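Local coordinates for 14-3-3 protein (Cryptosporidium parvum, PDB 3EFZ), which probably binds phosphoserine-containing partner proteins, as other 14-3-3 proteins do, and so takes part in cell signalling, at residues E120-D123 with V124-I127; D150-R153 with Y154-E157; I199-Y202 with T203-K206; F219-R222 with A223-A226. All coordinates share one frame; numbering follows the deposited sequence. Where two conformers were deposited one is given.

Interaction 1: residues E120-D123 with V124-I127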
ATOM      1  N   GLU B 120       0.602 -10.568   8.896  1.00 37.22           N
ATOM      2  CA  GLU B 120       0.366  -9.167   9.232  1.00 37.24           C
ATOM      3  C   GLU B 120      -1.077  -8.874   9.584  1.00 37.53           C
ATOM      4  O   GLU B 120      -1.364  -7.963  10.351  1.00 36.93           O
ATOM      5  CB  GLU B 120       0.890  -8.235   8.128  1.00 36.85           C
ATOM      6  CG  GLU B 120       2.419  -8.201   8.076  1.00 36.90           C
ATOM      7  CD  GLU B 120       2.963  -7.731   6.728  1.00 38.46           C
ATOM      8  OE1 GLU B 120       2.209  -7.085   5.964  1.00 36.23           O
ATOM      9  OE2 GLU B 120       4.150  -7.999   6.438  1.00 36.77           O
ATOM     10  N   SER B 121      -2.001  -9.638   9.024  1.00 37.84           N
ATOM     11  CA  SER B 121      -3.377  -9.499   9.466  1.00 38.28           C
ATOM     12  C   SER B 121      -3.550  -9.980  10.933  1.00 37.81           C
ATOM     13  O   SER B 121      -4.310  -9.390  11.693  1.00 38.12           O
ATOM     14  CB  SER B 121      -4.360 -10.130   8.460  1.00 38.02           C
ATOM     15  OG  SER B 121      -4.202 -11.532   8.403  1.00 40.69           O
ATOM     16  N   GLU B 122      -2.830 -11.022  11.346  1.00 37.92           N
ATOM     17  CA  GLU B 122      -2.865 -11.407  12.744  0.50 37.12           C
ATOM     18  C   GLU B 122      -2.267 -10.286  13.625  1.00 37.52           C
ATOM     19  O   GLU B 122      -2.804 -10.007  14.705  1.00 37.01           O
ATOM     20  CB  GLU B 122      -2.194 -12.771  12.946  0.50 37.13           C
ATOM     21  CG  GLU B 122      -2.341 -13.403  14.325  0.50 35.17           C
ATOM     22  CD  GLU B 122      -3.764 -13.474  14.845  0.50 33.19           C
ATOM     23  OE1 GLU B 122      -3.923 -13.338  16.070  0.50 32.95           O
ATOM     24  OE2 GLU B 122      -4.710 -13.673  14.056  0.50 31.51           O
ATOM     25  N   ASP B 123      -1.211  -9.611  13.142  1.00 37.07           N
ATOM     26  CA  ASP B 123      -0.619  -8.452  13.812  1.00 37.24           C
ATOM     27  C   ASP B 123      -1.670  -7.354  14.064  1.00 37.01           C
ATOM     28  O   ASP B 123      -1.828  -6.893  15.193  1.00 37.16           O
ATOM     29  CB  ASP B 123       0.531  -7.847  12.989  1.00 38.22           C
ATOM     30  CG  ASP B 123       1.842  -8.650  13.065  1.00 40.51           C
ATOM     31  OD1 ASP B 123       2.029  -9.463  14.011  1.00 41.09           O
ATOM     32  OD2 ASP B 123       2.707  -8.429  12.163  1.00 42.56           O
ATOM     33  N   VAL B 124      -2.384  -6.944  13.016  1.00 36.57           N
ATOM     34  CA  VAL B 124      -3.426  -5.913  13.126  1.00 36.35           C
ATOM     35  C   VAL B 124      -4.509  -6.301  14.162  1.00 36.16           C
ATOM     36  O   VAL B 124      -4.853  -5.502  15.022  1.00 35.83           O
ATOM     37  CB  VAL B 124      -4.111  -5.642  11.776  1.00 36.13           C
ATOM     38  CG1 VAL B 124      -5.272  -4.661  11.940  1.00 36.55           C
ATOM     39  CG2 VAL B 124      -3.117  -5.130  10.739  1.00 36.29           C
ATOM     40  N   ILE B 125      -5.040  -7.513  14.040  1.00 35.86           N
ATOM     41  CA  ILE B 125      -6.039  -8.077  14.963  1.00 36.29           C
ATOM     42  C   ILE B 125      -5.622  -8.007  16.430  1.00 36.71           C
ATOM     43  O   ILE B 125      -6.394  -7.550  17.271  1.00 36.97           O
ATOM     44  CB  ILE B 125      -6.443  -9.525  14.554  1.00 35.98           C
ATOM     45  CG1 ILE B 125      -7.331  -9.459  13.303  1.00 36.97           C
ATOM     46  CG2 ILE B 125      -7.204 -10.243  15.707  1.00 35.75           C
ATOM     47  CD1 ILE B 125      -7.415 -10.736  12.492  1.00 37.83           C
ATOM     48  N   ARG B 126      -4.397  -8.442  16.729  1.00 37.08           N
ATOM     49  CA  ARG B 126      -3.850  -8.314  18.074  1.00 37.61           C
ATOM     50  C   ARG B 126      -3.817  -6.861  18.558  1.00 36.92           C
ATOM     51  O   ARG B 126      -4.158  -6.595  19.699  1.00 35.85           O
ATOM     52  CB  ARG B 126      -2.466  -8.964  18.172  1.00 37.95           C
ATOM     53  CG  ARG B 126      -2.440 -10.474  17.802  1.00 38.66           C
ATOM     54  CD  ARG B 126      -1.161 -11.156  18.336  1.00 40.32           C
ATOM     55  NE  ARG B 126      -0.792 -12.392  17.633  1.00 45.62           N
ATOM     56  CZ  ARG B 126      -0.015 -12.444  16.540  1.00 48.38           C
ATOM     57  NH1 ARG B 126       0.271 -13.616  15.973  1.00 48.59           N
ATOM     58  NH2 ARG B 126       0.482 -11.330  16.001  1.00 48.16           N
ATOM     59  N   ILE B 127      -3.416  -5.929  17.689  1.00 36.60           N
ATOM     60  CA  ILE B 127      -3.399  -4.500  18.034  1.00 36.06           C
ATOM     61  C   ILE B 127      -4.821  -3.991  18.294  1.00 36.32           C
ATOM     62  O   ILE B 127      -5.056  -3.313  19.300  1.00 36.87           O
ATOM     63  CB  ILE B 127      -2.700  -3.608  16.958  1.00 36.23           C
ATOM     64  CG1 ILE B 127      -1.212  -3.955  16.860  1.00 33.69           C
ATOM     65  CG2 ILE B 127      -2.873  -2.099  17.283  1.00 34.59           C
ATOM     66  CD1 ILE B 127      -0.579  -3.456  15.598  1.00 29.70           C
TER
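In E122, CG anti to the backbone N (chi1 -171°) and a bend at chi2 bring the chain across the R126 guanidinium. In R126, CG stands anti to the carbonyl carbon (chi1 -58°) and the chain runs extended from CG to NE. The result is an i to i+3 and i to i+4 salt-bridge network on helix 100-131 of the all-helical 14-3-3 fold. R126 meets two acids, one over a face and one at its edge. CG of E122 lies over one face of the guanidinium, 3.1 Å from NH1 of R126. The carboxylate of E122 then reaches back toward NE. OE1 of E122 is 3.6 Å from NE of R126, a long salt bridge, and it lies well out of the guanidinium plane. That pair acts through charge alone. E122 was modelled in two conformers and these distances hold for one of them, so the long bridge is tentative. The other carboxylate oxygen of E122, OE2, bridges to K155 on helix 138-158, so the acid is shared between two cations. D123 comes from a different side, at the guanidinium edge. The helix backbone beneath the salt bridges is regular. N of V124 bonds to O of E120 at 3.0 Å, and N of R126 to O of E122 at 3.0 Å. The side chains of V124 and I125 pack on L151 and M152 of helix 138-158. D123 also packs on K46 of the second subunit. In the guanidinium plane, OD1 of D123 takes a weak, bent hydrogen bond from NH2 of R126 at 3.1 Å, with an N-H...O angle of 125°.

Interaction 2: residues D150-R153 with Y154-E157; sequences DLMR and YKAE
OD1 of D150 is gripped by three groups. NH2 of R153 gives it a weak but fairly straight hydrogen bond of 3.3 Å, part of a salt bridge, with OD1 in the guanidinium plane. ND2 of N201 on helix 193-207 and OH of Y175 on helix 161-185 bond to the same oxygen. This cluster sits on helix 138-158, one of the helices of the 14-3-3 bundle. The hydroxyl of Y175 also bonds to NE of R153, so Y175 and D150 together position this arginine, which is predicted to contact phosphoserine of a partner protein. The backbone O of D150 is bonded by N of Y154 at 3.0 Å. With CG of Y154 anti to its carbonyl carbon (chi1 -63°), the ring swings back along the helix. O of D150 then sits over one ring face, 3.2 Å from CD1 of Y154 and offset toward the rim. L151 adds an apolar contact, its CD2 4.0 Å from CD2 of Y154. E157 pairs with R79, the other predicted phosphoserine site. On another side of the helix, M152 and K155 run side by side, and K155 reaches E122 of helix 100-131. The guanidinium and ring planes are 79° apart, and CE1 of Y154 lies over one face of the R153 guanidinium, 4.1 Å from NH1 of R153.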
ATOM      1  N   ASP B 150     -13.188  -8.373   7.932  1.00 34.99           N
ATOM      2  CA  ASP B 150     -12.455  -8.255   6.664  1.00 35.07           C
ATOM      3  C   ASP B 150     -11.148  -9.041   6.644  1.00 35.54           C
ATOM      4  O   ASP B 150     -10.883  -9.767   5.687  1.00 35.99           O
ATOM      5  CB  ASP B 150     -12.151  -6.785   6.301  1.00 35.77           C
ATOM      6  CG  ASP B 150     -13.402  -5.941   6.117  1.00 35.97           C
ATOM      7  OD1 ASP B 150     -14.491  -6.460   5.819  1.00 35.85           O
ATOM      8  OD2 ASP B 150     -13.282  -4.729   6.261  1.00 37.06           O
ATOM      9  N   LEU B 151     -10.321  -8.872   7.671  1.00 36.02           N
ATOM     10  CA  LEU B 151      -9.046  -9.595   7.781  1.00 36.38           C
ATOM     11  C   LEU B 151      -9.198 -11.114   7.904  1.00 36.27           C
ATOM     12  O   LEU B 151      -8.397 -11.855   7.355  1.00 36.34           O
ATOM     13  CB  LEU B 151      -8.194  -9.066   8.943  1.00 36.32           C
ATOM     14  CG  LEU B 151      -7.665  -7.626   8.885  1.00 37.31           C
ATOM     15  CD1 LEU B 151      -6.951  -7.339  10.166  1.00 38.07           C
ATOM     16  CD2 LEU B 151      -6.750  -7.360   7.681  1.00 36.63           C
ATOM     17  N   MET B 152     -10.209 -11.575   8.626  1.00 36.21           N
ATOM     18  CA  MET B 152     -10.547 -12.996   8.618  1.00 36.89           C
ATOM     19  C   MET B 152     -10.958 -13.524   7.225  1.00 36.57           C
ATOM     20  O   MET B 152     -10.588 -14.639   6.829  1.00 35.50           O
ATOM     21  CB  MET B 152     -11.640 -13.291   9.653  1.00 37.38           C
ATOM     22  CG  MET B 152     -11.124 -13.346  11.074  1.00 38.47           C
ATOM     23  SD  MET B 152      -9.808 -14.560  11.278  1.00 42.77           S
ATOM     24  CE  MET B 152      -8.736 -13.609  12.325  1.00 41.42           C
ATOM     25  N   ARG B 153     -11.739 -12.711   6.507  1.00 37.16           N
ATOM     26  CA  ARG B 153     -12.164 -13.005   5.122  1.00 37.04           C
ATOM     27  C   ARG B 153     -10.946 -13.131   4.213  1.00 36.96           C
ATOM     28  O   ARG B 153     -10.907 -14.007   3.337  1.00 36.47           O
ATOM     29  CB  ARG B 153     -13.143 -11.927   4.599  1.00 36.78           C
ATOM     30  CG  ARG B 153     -13.527 -12.016   3.105  1.00 37.16           C
ATOM     31  CD  ARG B 153     -14.807 -11.197   2.773  1.00 37.68           C
ATOM     32  NE  ARG B 153     -14.665  -9.768   3.121  1.00 37.03           N
ATOM     33  CZ  ARG B 153     -14.120  -8.853   2.324  1.00 37.05           C
ATOM     34  NH1 ARG B 153     -13.684  -9.192   1.109  1.00 36.44           N
ATOM     35  NH2 ARG B 153     -14.010  -7.590   2.736  1.00 37.68           N
ATOM     36  N   TYR B 154      -9.947 -12.271   4.434  1.00 36.65           N
ATOM     37  CA  TYR B 154      -8.704 -12.346   3.664  1.00 36.56           C
ATOM     38  C   TYR B 154      -7.939 -13.638   3.924  1.00 36.41           C
ATOM     39  O   TYR B 154      -7.378 -14.207   2.995  1.00 36.29           O
ATOM     40  CB  TYR B 154      -7.782 -11.162   3.962  1.00 36.88           C
ATOM     41  CG  TYR B 154      -8.301  -9.778   3.587  1.00 37.87           C
ATOM     42  CD1 TYR B 154      -9.453  -9.589   2.802  1.00 36.75           C
ATOM     43  CD2 TYR B 154      -7.600  -8.648   4.005  1.00 39.47           C
ATOM     44  CE1 TYR B 154      -9.886  -8.306   2.472  1.00 37.67           C
ATOM     45  CE2 TYR B 154      -8.008  -7.369   3.671  1.00 39.70           C
ATOM     46  CZ  TYR B 154      -9.145  -7.200   2.923  1.00 40.02           C
ATOM     47  OH  TYR B 154      -9.482  -5.900   2.630  1.00 42.13           O
ATOM     48  N   LYS B 155      -7.899 -14.082   5.184  1.00 36.42           N
ATOM     49  CA  LYS B 155      -7.153 -15.299   5.561  1.00 36.47           C
ATOM     50  C   LYS B 155      -7.846 -16.490   4.917  1.00 36.02           C
ATOM     51  O   LYS B 155      -7.191 -17.398   4.412  1.00 36.42           O
ATOM     52  CB  LYS B 155      -7.095 -15.508   7.090  1.00 36.31           C
ATOM     53  CG  LYS B 155      -6.368 -14.444   7.915  1.00 37.04           C
ATOM     54  CD  LYS B 155      -6.156 -14.943   9.351  1.00 37.06           C
ATOM     55  CE  LYS B 155      -5.567 -13.866  10.236  1.00 41.18           C
ATOM     56  NZ  LYS B 155      -5.185 -14.363  11.614  1.00 42.80           N
ATOM     57  N   ALA B 156      -9.178 -16.451   4.950  1.00 35.61           N
ATOM     58  CA  ALA B 156     -10.066 -17.452   4.363  1.00 35.08           C
ATOM     59  C   ALA B 156      -9.873 -17.634   2.852  1.00 34.70           C
ATOM     60  O   ALA B 156     -10.125 -18.712   2.335  1.00 35.15           O
ATOM     61  CB  ALA B 156     -11.527 -17.086   4.665  1.00 34.53           C
ATOM     62  N   GLU B 157      -9.461 -16.575   2.151  1.00 34.77           N
ATOM     63  CA  GLU B 157      -9.162 -16.633   0.713  1.00 34.50           C
ATOM     64  C   GLU B 157      -7.836 -17.345   0.442  1.00 34.46           C
ATOM     65  O   GLU B 157      -7.573 -17.808  -0.686  1.00 34.96           O
ATOM     66  CB  GLU B 157      -9.101 -15.220   0.111  1.00 34.55           C
ATOM     67  CG  GLU B 157     -10.360 -14.395   0.241  1.00 34.46           C
ATOM     68  CD  GLU B 157     -10.177 -12.959  -0.279  1.00 35.40           C
ATOM     69  OE1 GLU B 157      -9.033 -12.457  -0.276  1.00 34.04           O
ATOM     70  OE2 GLU B 157     -11.174 -12.329  -0.688  1.00 33.57           O
TER

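Interaction 3: residues I199-Y202 with T203-K206; sequences ILNY and TILK
K206 lays the end of its side chain over one face of the ring of Y202, four residues earlier in the helix. This is helix 193-207 of the all-helical 14-3-3 fold, which packs on helices 161-185 and 213-228. CE of K206 is almost centred, 3.5 Å from the Y202 ring centroid and 7° off the normal, a CH-pi contact. A bend at chi4 (-81°) carries the ammonium outward toward the phenol end. NZ of K206 is 4.0 Å from the centroid of the Y202 ring, a cation-pi contact less centred than that of CE. L205 meets the ring in another way. Its CD2 lies at the ring edge, 4.0 Å from CD1 of Y202. The Y202 hydroxyl is bonded to E176. F219 meets the Y202 ring edge-to-face and makes its own cation-pi contact with K206.

O of I199 accepts two bonds from T203. N of T203 bonds to it at 2.8 Å, and OG1 of T203 also at 2.8 Å, approaching from above the carbonyl plane. On a further side, CD1 of I204 touches CG of L200 at 4.2 Å. ND2 of N201 bonds to OD1 of D150, and the side chain touches R153, a predicted phosphoserine contact. The Y202 and F219 rings probably both stabilise the lysine charge, while the OG1 bond to O of I199 gives the T203 hydroxyl a partner within the helix.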
ATOM      1  N   ILE B 199     -22.704  -4.442   5.878  1.00 34.34           N
ATOM      2  CA  ILE B 199     -23.603  -5.251   5.053  1.00 34.56           C
ATOM      3  C   ILE B 199     -22.905  -5.738   3.781  1.00 35.02           C
ATOM      4  O   ILE B 199     -23.005  -6.919   3.429  1.00 35.68           O
ATOM      5  CB  ILE B 199     -24.904  -4.449   4.686  1.00 34.09           C
ATOM      6  CG1 ILE B 199     -25.707  -4.074   5.951  1.00 34.39           C
ATOM      7  CG2 ILE B 199     -25.772  -5.195   3.624  1.00 33.42           C
ATOM      8  CD1 ILE B 199     -26.549  -5.219   6.564  1.00 35.30           C
ATOM      9  N   LEU B 200     -22.206  -4.824   3.104  1.00 35.67           N
ATOM     10  CA  LEU B 200     -21.555  -5.104   1.825  1.00 36.25           C
ATOM     11  C   LEU B 200     -20.451  -6.145   1.940  1.00 36.64           C
ATOM     12  O   LEU B 200     -20.385  -7.056   1.117  1.00 36.75           O
ATOM     13  CB  LEU B 200     -20.996  -3.826   1.170  1.00 35.95           C
ATOM     14  CG  LEU B 200     -20.195  -4.012  -0.143  1.00 36.65           C
ATOM     15  CD1 LEU B 200     -21.070  -4.497  -1.305  1.00 34.85           C
ATOM     16  CD2 LEU B 200     -19.424  -2.748  -0.551  1.00 36.91           C
ATOM     17  N   ASN B 201     -19.583  -6.003   2.944  1.00 37.14           N
ATOM     18  CA  ASN B 201     -18.517  -6.970   3.162  1.00 37.72           C
ATOM     19  C   ASN B 201     -19.026  -8.357   3.590  1.00 37.91           C
ATOM     20  O   ASN B 201     -18.490  -9.386   3.148  1.00 38.52           O
ATOM     21  CB  ASN B 201     -17.473  -6.394   4.116  1.00 38.05           C
ATOM     22  CG  ASN B 201     -16.613  -5.321   3.446  1.00 37.89           C
ATOM     23  OD1 ASN B 201     -16.974  -4.779   2.405  1.00 37.57           O
ATOM     24  ND2 ASN B 201     -15.491  -5.002   4.050  1.00 40.60           N
ATOM     25  N   TYR B 202     -20.077  -8.368   4.407  1.00 37.55           N
ATOM     26  CA  TYR B 202     -20.756  -9.611   4.798  1.00 38.40           C
ATOM     27  C   TYR B 202     -21.415 -10.249   3.588  1.00 38.26           C
ATOM     28  O   TYR B 202     -21.340 -11.460   3.427  1.00 38.58           O
ATOM     29  CB  TYR B 202     -21.789  -9.345   5.903  1.00 38.25           C
ATOM     30  CG  TYR B 202     -22.331 -10.569   6.647  1.00 38.75           C
ATOM     31  CD1 TYR B 202     -21.738 -11.830   6.525  1.00 38.34           C
ATOM     32  CD2 TYR B 202     -23.415 -10.442   7.504  1.00 37.32           C
ATOM     33  CE1 TYR B 202     -22.230 -12.932   7.214  1.00 37.52           C
ATOM     34  CE2 TYR B 202     -23.917 -11.540   8.202  1.00 39.93           C
ATOM     35  CZ  TYR B 202     -23.314 -12.782   8.050  1.00 38.89           C
ATOM     36  OH  TYR B 202     -23.810 -13.867   8.747  1.00 39.83           O
ATOM     37  N   THR B 203     -22.059  -9.430   2.750  1.00 38.20           N
ATOM     38  CA  THR B 203     -22.616  -9.878   1.473  1.00 38.25           C
ATOM     39  C   THR B 203     -21.536 -10.514   0.591  1.00 37.79           C
ATOM     40  O   THR B 203     -21.785 -11.557  -0.004  1.00 37.97           O
ATOM     41  CB  THR B 203     -23.318  -8.730   0.706  1.00 38.30           C
ATOM     42  OG1 THR B 203     -24.446  -8.270   1.462  1.00 39.43           O
ATOM     43  CG2 THR B 203     -23.794  -9.190  -0.659  1.00 39.24           C
ATOM     44  N   ILE B 204     -20.347  -9.907   0.545  1.00 37.03           N
ATOM     45  CA  ILE B 204     -19.203 -10.458  -0.200  1.00 36.98           C
ATOM     46  C   ILE B 204     -18.768 -11.836   0.341  1.00 36.60           C
ATOM     47  O   ILE B 204     -18.513 -12.777  -0.450  1.00 36.08           O
ATOM     48  CB  ILE B 204     -18.012  -9.466  -0.243  1.00 37.65           C
ATOM     49  CG1 ILE B 204     -18.385  -8.203  -1.029  1.00 37.03           C
ATOM     50  CG2 ILE B 204     -16.773 -10.125  -0.854  1.00 38.28           C
ATOM     51  CD1 ILE B 204     -17.392  -7.049  -0.851  1.00 37.64           C
ATOM     52  N   LEU B 205     -18.722 -11.960   1.672  1.00 35.54           N
ATOM     53  CA  LEU B 205     -18.401 -13.228   2.327  1.00 35.32           C
ATOM     54  C   LEU B 205     -19.398 -14.316   1.956  1.00 35.48           C
ATOM     55  O   LEU B 205     -18.990 -15.445   1.652  1.00 35.47           O
ATOM     56  CB  LEU B 205     -18.364 -13.070   3.853  1.00 35.54           C
ATOM     57  CG  LEU B 205     -17.960 -14.264   4.729  1.00 35.72           C
ATOM     58  CD1 LEU B 205     -16.449 -14.565   4.614  1.00 34.67           C
ATOM     59  CD2 LEU B 205     -18.342 -13.981   6.188  1.00 35.26           C
ATOM     60  N   LYS B 206     -20.686 -13.965   1.978  1.00 34.58           N
ATOM     61  CA  LYS B 206     -21.770 -14.879   1.627  1.00 35.05           C
ATOM     62  C   LYS B 206     -21.708 -15.312   0.166  1.00 35.24           C
ATOM     63  O   LYS B 206     -21.859 -16.500  -0.144  1.00 35.77           O
ATOM     64  CB  LYS B 206     -23.143 -14.238   1.888  1.00 34.87           C
ATOM     65  CG  LYS B 206     -23.508 -14.025   3.350  1.00 35.07           C
ATOM     66  CD  LYS B 206     -24.773 -13.176   3.440  1.00 35.22           C
ATOM     67  CE  LYS B 206     -25.085 -12.795   4.877  1.00 36.64           C
ATOM     68  NZ  LYS B 206     -25.783 -13.855   5.644  1.00 36.78           N
TER

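Interaction 4: residues F219-R222 with A223-A226; sequences FANR and AIQA
I224 packs its side chain back over the turn before it, on helix 213-228 of the 14-3-3 fold. Van der Waals contacts, mostly of carbon with backbone oxygen, come first. CG1 of I224 lies 3.0 Å from O of A220, and CD1 of I224 follows at 3.4 Å from the same oxygen. CG1 is anti to the carbonyl carbon of I224 (chi1 -61°), which lays this branch along the preceding turn. CD1 of I224 also meets the amide of N221, with OD1 of N221 4.0 Å away, and the two side chains cross at a slant. A223 is small and places its CB 3.7 Å from O of A220. A226 likewise sets CB against O of R222.

Backbone hydrogen bonds come second, and all four are of the i to i+4 kind. N of I224 bonds to O of A220 at 3.0 Å. N of Q225 bonds to O of N221 at 3.0 Å. N of A226 bonds to O of R222 at 3.0 Å. The bond from N of A223 to O of F219 is longer, at 3.3 Å.

Charged pairs play no part between these two segments. R222 and A226 lie on the exposed side of the helix. The side turned to the bundle meets two helices. F219 and A223 pack on I199 of helix 193-207, and A220 reaches T203 there. Toward helix 239-256, A220 and N221 touch V252, and I224 rests on R249.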
ATOM      1  N   PHE B 219     -29.899 -10.971   1.013  1.00 34.51           N
ATOM      2  CA  PHE B 219     -29.353 -10.217   2.143  1.00 34.53           C
ATOM      3  C   PHE B 219     -29.151  -8.750   1.750  1.00 34.60           C
ATOM      4  O   PHE B 219     -29.547  -7.841   2.489  1.00 34.25           O
ATOM      5  CB  PHE B 219     -28.044 -10.862   2.639  1.00 33.98           C
ATOM      6  CG  PHE B 219     -27.516 -10.276   3.926  1.00 34.31           C
ATOM      7  CD1 PHE B 219     -26.421  -9.409   3.909  1.00 34.97           C
ATOM      8  CD2 PHE B 219     -28.114 -10.580   5.153  1.00 34.23           C
ATOM      9  CE1 PHE B 219     -25.910  -8.848   5.103  1.00 34.28           C
ATOM     10  CE2 PHE B 219     -27.622 -10.021   6.357  1.00 35.51           C
ATOM     11  CZ  PHE B 219     -26.512  -9.151   6.326  1.00 34.04           C
ATOM     12  N   ALA B 220     -28.554  -8.546   0.576  1.00 34.87           N
ATOM     13  CA  ALA B 220     -28.332  -7.216   0.005  1.00 35.48           C
ATOM     14  C   ALA B 220     -29.634  -6.493  -0.334  1.00 35.76           C
ATOM     15  O   ALA B 220     -29.773  -5.316  -0.007  1.00 36.21           O
ATOM     16  CB  ALA B 220     -27.430  -7.300  -1.229  1.00 35.39           C
ATOM     17  N   ASN B 221     -30.568  -7.195  -0.989  1.00 35.70           N
ATOM     18  CA  ASN B 221     -31.901  -6.679  -1.286  1.00 35.98           C
ATOM     19  C   ASN B 221     -32.606  -6.183  -0.028  1.00 36.00           C
ATOM     20  O   ASN B 221     -33.116  -5.066   0.004  1.00 36.47           O
ATOM     21  CB  ASN B 221     -32.773  -7.760  -1.954  1.00 36.36           C
ATOM     22  CG  ASN B 221     -32.767  -7.683  -3.480  1.00 36.85           C
ATOM     23  OD1 ASN B 221     -32.296  -6.705  -4.066  1.00 38.42           O
ATOM     24  ND2 ASN B 221     -33.309  -8.718  -4.128  1.00 36.66           N
ATOM     25  N   ARG B 222     -32.636  -7.033   0.992  1.00 35.63           N
ATOM     26  CA  ARG B 222     -33.217  -6.712   2.295  1.00 35.67           C
ATOM     27  C   ARG B 222     -32.747  -5.378   2.869  1.00 35.61           C
ATOM     28  O   ARG B 222     -33.556  -4.591   3.362  1.00 35.03           O
ATOM     29  CB  ARG B 222     -32.832  -7.791   3.296  1.00 36.19           C
ATOM     30  CG  ARG B 222     -33.924  -8.690   3.676  1.00 35.79           C
ATOM     31  CD  ARG B 222     -33.675  -9.111   5.085  1.00 37.19           C
ATOM     32  NE  ARG B 222     -32.746 -10.223   5.201  1.00 36.82           N
ATOM     33  CZ  ARG B 222     -31.913 -10.385   6.222  1.00 39.42           C
ATOM     34  NH1 ARG B 222     -31.857  -9.484   7.204  1.00 39.17           N
ATOM     35  NH2 ARG B 222     -31.116 -11.439   6.249  1.00 41.69           N
ATOM     36  N   ALA B 223     -31.429  -5.166   2.823  1.00 35.34           N
ATOM     37  CA  ALA B 223     -30.781  -3.964   3.341  1.00 35.57           C
ATOM     38  C   ALA B 223     -31.004  -2.736   2.461  1.00 35.58           C
ATOM     39  O   ALA B 223     -30.990  -1.604   2.952  1.00 35.75           O
ATOM     40  CB  ALA B 223     -29.287  -4.213   3.528  1.00 34.91           C
ATOM     41  N   ILE B 224     -31.181  -2.956   1.163  1.00 35.91           N
ATOM     42  CA  ILE B 224     -31.524  -1.875   0.230  1.00 36.11           C
ATOM     43  C   ILE B 224     -32.921  -1.326   0.567  1.00 36.45           C
ATOM     44  O   ILE B 224     -33.131  -0.101   0.643  1.00 36.45           O
ATOM     45  CB  ILE B 224     -31.483  -2.345  -1.255  1.00 36.07           C
ATOM     46  CG1 ILE B 224     -30.080  -2.824  -1.639  1.00 35.11           C
ATOM     47  CG2 ILE B 224     -31.908  -1.221  -2.198  1.00 35.67           C
ATOM     48  CD1 ILE B 224     -30.038  -3.554  -2.953  1.00 32.94           C
ATOM     49  N   GLN B 225     -33.863  -2.246   0.774  1.00 36.71           N
ATOM     50  CA  GLN B 225     -35.241  -1.891   1.090  0.60 36.86           C
ATOM     51  C   GLN B 225     -35.389  -1.316   2.503  1.00 36.61           C
ATOM     52  O   GLN B 225     -36.240  -0.465   2.742  1.00 37.12           O
ATOM     53  CB  GLN B 225     -36.166  -3.094   0.862  0.60 36.95           C
ATOM     54  CG  GLN B 225     -36.909  -3.081  -0.492  0.60 38.08           C
ATOM     55  CD  GLN B 225     -36.002  -2.850  -1.708  0.60 38.68           C
ATOM     56  OE1 GLN B 225     -35.060  -3.608  -1.961  0.60 38.24           O
ATOM     57  NE2 GLN B 225     -36.307  -1.807  -2.476  0.60 38.27           N
ATOM     58  N   ALA B 226     -34.556  -1.777   3.431  1.00 36.16           N
ATOM     59  CA  ALA B 226     -34.563  -1.244   4.790  1.00 35.79           C
ATOM     60  C   ALA B 226     -34.020   0.189   4.809  1.00 35.70           C
ATOM     61  O   ALA B 226     -34.530   1.045   5.543  1.00 35.28           O
ATOM     62  CB  ALA B 226     -33.755  -2.141   5.721  1.00 35.64           C
TER

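How the interactions relate
From the N terminus, the four contacts follow in series, and none nests in or crosses another. Each closes one or two turns within a single helix and no long loop. Interaction 1 lies on helix 100-131 and touches interaction 2 on the next helix, 138-158, through a salt bridge and apolar packing. Interaction 2 meets interaction 3 on helix 193-207 through D150 and R153, the latter a predicted phosphoserine contact. Interaction 3 in turn packs on interaction 4 on helix 213-228, the next helix in the chain. Successive centres are about 12 Å apart. Interactions 1 and 4, with centres about 32 Å apart, lie on opposite sides of the chain's centre.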